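Local coordinates for protein actibind (Aspergillus niger, PDB 3D3Z) that cleaves RNA as a T2-family ribonuclease, probably with little base specificity and a preference for adenylic acid, at residues 89-92 with 93-97; 103-106 with 107-110. One frame throughout, in Å; residues are numbered along the deposited sequence. Where two conformers were deposited one is given.

Contact 1: residues 89-92 with 93-97; sequences SYMK and EYWPD. With D3Z (1-(5-deoxy-beta-L-xylofuranosyl)pyrimidine-2,4(1H,3H)-dione), chain E; EDO (1,2-ethanediol), chain F.
The rings of Tyr90 and Tyr94, one helical turn apart, form an offset stack with centroids 4.5 Å apart and planes inclined by 26°. The overlap is lateral rather than centred: CD2 of Tyr94 lies over the rim of the Tyr90 face and comes within 3.3 Å of Tyr90 CE1, while the hydroxyl of Tyr90 reaches over the rim of the Tyr94 face. Tyr90 gets there because CG is anti to its backbone N (chi1 -176°), which carries the ring along the helix toward Tyr94. Glu93 CG lies over the rim of the opposite face of Tyr94, and Lys148 makes a cation-pi contact with Tyr90. This flank is only partly buried. Lys92, exposed and extended beyond CG, runs past Asp104 and Trp108 of helix 104-116, and the carbonyl O of Glu93 accepts a bond from ethanediol O2, a molecule probably left by the crystallisation liquor. The five residues from Tyr90 to Tyr94 finish helix 85-94, and Trp95 is the first residue to leave helical geometry, turning the chain toward the nucleoside pocket of the T2 ribonuclease fold. Trp95 N still reaches back to Met91 O at 2.7 Å, the donor tilted out of the carbonyl plane, whereas the bond from Tyr94 N to Tyr90 O, 2.8 Å long, is nearly collinear with the carbonyl. On the buried side Met91 and Trp95 point the same way, with Met91 CG 4.1 Å from Trp95 CE3. The indole is wedged among aromatic rings: Trp108 and Phe107 meet it edge-to-face, and Phe140 of helix 134-147 also packs on it. Beyond it, Pro96 and Asp97 line the pocket of the bound uracil nucleoside, Asp97 OD2 lying 3.2 Å from N3 of the base.

Contact 2: residues 103-106 with 107-110; sequences EDES and FWEH. With D3Z (1-(5-deoxy-beta-L-xylofuranosyl)pyrimidine-2,4(1H,3H)-dione), chain E; PO4 (phosphate ion), chain D.
Asp104 lays its CB over the six-membered ring of Trp108, 3.6 Å from the centroid and 17° off the ring normal, a CH-pi contact between side chains that point the same way. The carbonyl O of Asp104 sits above the same indole and also accepts the backbone bond from Trp108 N at 2.9 Å. On another flank of this turn the carboxylates of Glu105 and Glu109 meet with planes 59° apart, their OE2 atoms separated by 2.5 Å; one of the two acids probably holds a proton, for two full charges would hardly tolerate such closeness. Glu105 bends at chi2 (54°), which folds its end back toward Glu109. Phe107 and His110 face the ligands. The Phe107 ring lies under the nucleoside base, N3 of the base standing 3.7 Å above its centre. His110 presents its edge to the phosphate, NE2 giving a short, nearly straight bond to O4 of the ion at 2.5 Å, while His110 CD2 lies 3.1 Å from the sugar O3'. The ion, probably from the crystallisation liquor, is also held by His115 and Lys114. Trp108 to His110 belong to the family's second conserved active-site sequence, in which Glu111 and His115 are predicted to be catalytic. In the second shell, Trp95 meets the Phe107 ring edge-to-face and Asp97 also touches it. Trp108 is held by its NE1 bond to Trp95 O, and Asp104 OD1 takes a bond from Asp97 N, which ties the start of the helix to the pocket. Glu105 is anchored through OE1 to Thr76 OG1 and through OE2 to Ile75 N. Trp108 packs on Leu88, Met91 and Lys92 of helix 85-94 and, like Glu109, on Ile75 of helix 75-81.

Overall arrangement
Neither contact closes a long loop: each lies within one continuous stretch, and they follow in series without nesting or crossing. From the N terminus, the strands 29-35 and 49-56 come first, then helix 75-81, then helix 85-94, whose end is contact 1. A short connection follows, and contact 2 lies at the N-terminal part of helix 104-116. The two centres are 11 Å apart, on the same side of the chain's centre, and they touch directly, with Met91 CE packed against Trp108 CD2. Both border the nucleoside. Contact 1 joins its helix to strand 49-56 and helix 134-147, whereas contact 2 extends the connection to helix 75-81.

Contact 1: residues 89-92 with 93-97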
loop_
_atom_site.group_PDB
_atom_site.type_symbol
_atom_site.label_atom_id
_atom_site.label_comp_id
_atom_site.label_asym_id
_atom_site.label_seq_id
_atom_site.Cartn_x
_atom_site.Cartn_y
_atom_site.Cartn_z
ATOM N N SER A 89 5.353 14.484 7.717
ATOM C CA SER A 89 6.452 14.039 8.595
ATOM C C SER A 89 6.521 12.497 8.650
ATOM O O SER A 89 7.598 11.884 8.480
ATOM C CB SER A 89 6.229 14.553 10.023
ATOM O OG SER A 89 6.394 15.952 10.101
ATOM N N TYR A 90 5.358 11.898 8.852
ATOM C CA TYR A 90 5.233 10.467 8.829
ATOM C C TYR A 90 5.638 9.873 7.437
ATOM O O TYR A 90 6.321 8.840 7.374
ATOM C CB TYR A 90 3.824 10.027 9.242
ATOM C CG TYR A 90 3.637 8.522 9.336
ATOM C CD1 TYR A 90 3.651 7.875 10.564
ATOM C CD2 TYR A 90 3.367 7.751 8.194
ATOM C CE1 TYR A 90 3.493 6.494 10.654
ATOM C CE2 TYR A 90 3.233 6.354 8.265
ATOM C CZ TYR A 90 3.284 5.752 9.506
ATOM O OH TYR A 90 3.115 4.407 9.625
ATOM N N MET A 91 5.217 10.489 6.334
ATOM C CA MET A 91 5.631 10.008 5.045
ATOM C C MET A 91 7.136 10.056 4.783
ATOM O O MET A 91 7.717 9.148 4.107
ATOM C CB MET A 91 4.874 10.724 3.938
ATOM C CG MET A 91 3.376 10.406 3.916
ATOM S SD MET A 91 2.470 11.506 2.825
ATOM C CE MET A 91 3.460 11.504 1.296
ATOM N N LYS A 92 7.784 11.116 5.264
ATOM C CA LYS A 92 9.226 11.180 5.208
ATOM C C LYS A 92 9.922 10.004 5.912
ATOM O O LYS A 92 10.939 9.498 5.433
ATOM C CB LYS A 92 9.696 12.492 5.818
ATOM C CG LYS A 92 9.414 13.678 4.930
ATOM C CD LYS A 92 9.772 14.978 5.651
ATOM C CE LYS A 92 9.431 16.259 4.865
ATOM N NZ LYS A 92 9.223 17.507 5.712
ATOM N N GLU A 93 9.337 9.549 7.018
ATOM C CA GLU A 93 9.870 8.456 7.819
ATOM C C GLU A 93 9.530 7.049 7.255
ATOM O O GLU A 93 10.422 6.215 7.094
ATOM C CB GLU A 93 9.381 8.598 9.272
ATOM C CG GLU A 93 9.741 7.428 10.153
ATOM C CD GLU A 93 11.250 7.162 10.287
ATOM O OE1 GLU A 93 12.057 7.990 9.892
ATOM O OE2 GLU A 93 11.596 6.090 10.739
ATOM N N TYR A 94 8.261 6.868 6.888
ATOM C CA TYR A 94 7.688 5.567 6.571
ATOM C C TYR A 94 7.321 5.369 5.106
ATOM O O TYR A 94 7.059 4.258 4.733
ATOM C CB TYR A 94 6.508 5.220 7.500
ATOM C CG TYR A 94 6.858 4.962 8.960
ATOM C CD1 TYR A 94 7.322 3.730 9.381
ATOM C CD2 TYR A 94 6.628 5.927 9.934
ATOM C CE1 TYR A 94 7.617 3.504 10.718
ATOM C CE2 TYR A 94 6.962 5.716 11.254
ATOM C CZ TYR A 94 7.443 4.499 11.641
ATOM O OH TYR A 94 7.777 4.265 12.959
ATOM N N TRP A 95 7.374 6.428 4.297
ATOM C CA TRP A 95 7.186 6.338 2.857
ATOM C C TRP A 95 8.398 6.973 2.120
ATOM O O TRP A 95 8.277 7.665 1.096
ATOM C CB TRP A 95 5.886 6.997 2.493
ATOM C CG TRP A 95 5.322 6.590 1.203
ATOM C CD1 TRP A 95 5.979 6.064 0.127
ATOM C CD2 TRP A 95 3.949 6.706 0.815
ATOM N NE1 TRP A 95 5.113 5.820 -0.896
ATOM C CE2 TRP A 95 3.860 6.222 -0.514
ATOM C CE3 TRP A 95 2.782 7.196 1.463
ATOM C CZ2 TRP A 95 2.628 6.157 -1.205
ATOM C CZ3 TRP A 95 1.548 7.115 0.774
ATOM C CH2 TRP A 95 1.510 6.663 -0.558
ATOM N N PRO A 96 9.615 6.639 2.571
ATOM C CA PRO A 96 10.763 7.235 1.925
ATOM C C PRO A 96 11.077 6.664 0.516
ATOM O O PRO A 96 10.736 5.491 0.191
ATOM C CB PRO A 96 11.887 6.905 2.896
ATOM C CG PRO A 96 11.551 5.527 3.411
ATOM C CD PRO A 96 10.026 5.645 3.567
ATOM N N ASP A 97 11.657 7.518 -0.325
ATOM C CA ASP A 97 12.417 7.076 -1.449
ATOM C C ASP A 97 13.842 6.647 -0.940
ATOM O O ASP A 97 14.559 7.410 -0.253
ATOM C CB ASP A 97 12.412 8.140 -2.555
ATOM C CG ASP A 97 13.018 7.662 -3.820
ATOM O OD1 ASP A 97 14.219 7.369 -3.837
ATOM O OD2 ASP A 97 12.291 7.571 -4.815
HETATM N N1 D3Z E . 11.473 3.111 -5.703
HETATM C C2 D3Z E . 11.578 4.422 -5.197
HETATM N N3 D3Z E . 11.695 4.611 -3.886
HETATM C C4 D3Z E . 11.703 3.593 -3.025
HETATM C C5 D3Z E . 11.600 2.316 -3.510
HETATM C C6 D3Z E . 11.484 2.080 -4.874
HETATM O O2 D3Z E . 11.569 5.415 -5.954
HETATM O O4 D3Z E . 11.821 3.754 -1.792
HETATM C "C1'" D3Z E . 11.332 2.875 -7.117
HETATM C "C2'" D3Z E . 10.725 4.141 -7.685
HETATM O "O2'" D3Z E . 11.688 4.816 -8.515
HETATM C "C3'" D3Z E . 9.452 3.711 -8.392
HETATM C "C4'" D3Z E . 9.357 2.203 -8.253
HETATM O "O3'" D3Z E . 8.317 4.305 -7.782
HETATM O "O4'" D3Z E . 10.409 1.797 -7.355
HETATM C "C5'" D3Z E . 7.971 1.822 -7.745
HETATM C C1 EDO F . 15.325 7.976 6.449
HETATM O O1 EDO F . 15.751 6.805 5.723
HETATM C C2 EDO F . 13.808 8.105 6.312
HETATM O O2 EDO F . 13.129 6.864 6.575
#

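Contact 2: residues 103-106 with 107-110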
loop_
_atom_site.group_PDB
_atom_site.type_symbol
_atom_site.label_atom_id
_atom_site.label_comp_id
_atom_site.label_asym_id
_atom_site.label_seq_id
_atom_site.Cartn_x
_atom_site.Cartn_y
_atom_site.Cartn_z
ATOM N N GLU A 103 14.299 12.810 -3.137
ATOM C CA GLU A 103 13.557 12.071 -4.148
ATOM C C GLU A 103 12.151 11.655 -3.652
ATOM O O GLU A 103 11.369 11.149 -4.434
ATOM C CB GLU A 103 14.378 10.833 -4.571
ATOM C CG GLU A 103 15.637 11.111 -5.389
ATOM C CD GLU A 103 16.754 11.794 -4.588
ATOM O OE1 GLU A 103 17.245 11.256 -3.559
ATOM O OE2 GLU A 103 17.136 12.918 -4.977
ATOM N N ASP A 104 11.846 11.871 -2.374
ATOM C CA ASP A 104 10.483 11.582 -1.861
ATOM C C ASP A 104 9.380 12.166 -2.766
ATOM O O ASP A 104 8.451 11.456 -3.137
ATOM C CB ASP A 104 10.238 12.093 -0.447
ATOM C CG ASP A 104 11.044 11.376 0.583
ATOM O OD1 ASP A 104 11.690 10.340 0.221
ATOM O OD2 ASP A 104 11.060 11.850 1.763
ATOM N N GLU A 105 9.504 13.443 -3.138
ATOM C CA GLU A 105 8.501 14.153 -3.901
ATOM C C GLU A 105 8.171 13.438 -5.193
ATOM O O GLU A 105 6.976 13.181 -5.486
ATOM C CB GLU A 105 8.973 15.581 -4.195
ATOM C CG GLU A 105 8.066 16.407 -5.124
ATOM C CD GLU A 105 6.583 16.498 -4.704
ATOM O OE1 GLU A 105 6.273 16.558 -3.502
ATOM O OE2 GLU A 105 5.695 16.508 -5.603
ATOM N N SER A 106 9.221 13.051 -5.938
ATOM C CA SER A 106 9.046 12.349 -7.225
ATOM C C SER A 106 8.342 11.018 -7.017
ATOM O O SER A 106 7.487 10.652 -7.801
ATOM C CB SER A 106 10.363 12.129 -8.022
ATOM O OG SER A 106 11.471 11.811 -7.177
ATOM N N PHE A 107 8.686 10.324 -5.945
ATOM C CA PHE A 107 8.114 9.001 -5.624
ATOM C C PHE A 107 6.625 9.142 -5.300
ATOM O O PHE A 107 5.778 8.364 -5.794
ATOM C CB PHE A 107 8.876 8.401 -4.417
ATOM C CG PHE A 107 8.471 6.989 -4.022
ATOM C CD1 PHE A 107 7.929 6.104 -4.886
ATOM C CD2 PHE A 107 8.696 6.563 -2.743
ATOM C CE1 PHE A 107 7.571 4.807 -4.479
ATOM C CE2 PHE A 107 8.374 5.271 -2.320
ATOM C CZ PHE A 107 7.790 4.420 -3.166
ATOM N N TRP A 108 6.298 10.109 -4.443
ATOM C CA TRP A 108 4.882 10.372 -4.082
ATOM C C TRP A 108 4.037 10.823 -5.282
ATOM O O TRP A 108 2.904 10.363 -5.506
ATOM C CB TRP A 108 4.816 11.355 -2.918
ATOM C CG TRP A 108 5.567 10.953 -1.728
ATOM C CD1 TRP A 108 5.815 9.656 -1.295
ATOM C CD2 TRP A 108 6.107 11.816 -0.717
ATOM N NE1 TRP A 108 6.521 9.684 -0.106
ATOM C CE2 TRP A 108 6.689 10.988 0.278
ATOM C CE3 TRP A 108 6.144 13.213 -0.548
ATOM C CZ2 TRP A 108 7.325 11.496 1.365
ATOM C CZ3 TRP A 108 6.795 13.729 0.564
ATOM C CH2 TRP A 108 7.357 12.870 1.516
ATOM N N GLU A 109 4.625 11.710 -6.099
ATOM C CA GLU A 109 4.018 12.035 -7.411
ATOM C C GLU A 109 3.721 10.780 -8.178
ATOM O O GLU A 109 2.612 10.574 -8.704
ATOM C CB GLU A 109 4.937 12.920 -8.242
ATOM C CG GLU A 109 5.045 14.361 -7.749
ATOM C CD GLU A 109 6.174 15.120 -8.433
ATOM O OE1 GLU A 109 6.601 14.623 -9.480
ATOM O OE2 GLU A 109 6.629 16.173 -7.910
ATOM N N HIS A 110 4.726 9.928 -8.313
ATOM C CA HIS A 110 4.558 8.663 -9.069
ATOM C C HIS A 110 3.398 7.817 -8.571
ATOM O O HIS A 110 2.535 7.365 -9.339
ATOM C CB HIS A 110 5.872 7.856 -9.072
ATOM C CG HIS A 110 5.744 6.507 -9.712
ATOM N ND1 HIS A 110 5.638 6.343 -11.072
ATOM C CD2 HIS A 110 5.673 5.265 -9.174
ATOM C CE1 HIS A 110 5.480 5.063 -11.351
ATOM N NE2 HIS A 110 5.532 4.380 -10.220
HETATM N N1 D3Z E . 11.473 3.111 -5.703
HETATM C C2 D3Z E . 11.578 4.422 -5.197
HETATM N N3 D3Z E . 11.695 4.611 -3.886
HETATM C C4 D3Z E . 11.703 3.593 -3.025
HETATM C C5 D3Z E . 11.600 2.316 -3.510
HETATM C C6 D3Z E . 11.484 2.080 -4.874
HETATM O O2 D3Z E . 11.569 5.415 -5.954
HETATM O O4 D3Z E . 11.821 3.754 -1.792
HETATM C "C1'" D3Z E . 11.332 2.875 -7.117
HETATM C "C2'" D3Z E . 10.725 4.141 -7.685
HETATM O "O2'" D3Z E . 11.688 4.816 -8.515
HETATM C "C3'" D3Z E . 9.452 3.711 -8.392
HETATM C "C4'" D3Z E . 9.357 2.203 -8.253
HETATM O "O3'" D3Z E . 8.317 4.305 -7.782
HETATM O "O4'" D3Z E . 10.409 1.797 -7.355
HETATM C "C5'" D3Z E . 7.971 1.822 -7.745
HETATM P P PO4 D . 4.648 0.989 -8.911
HETATM O O1 PO4 D . 3.562 0.516 -9.891
HETATM O O2 PO4 D . 5.340 -0.257 -8.434
HETATM O O3 PO4 D . 4.010 1.806 -7.809
HETATM O O4 PO4 D . 5.482 1.904 -9.768
#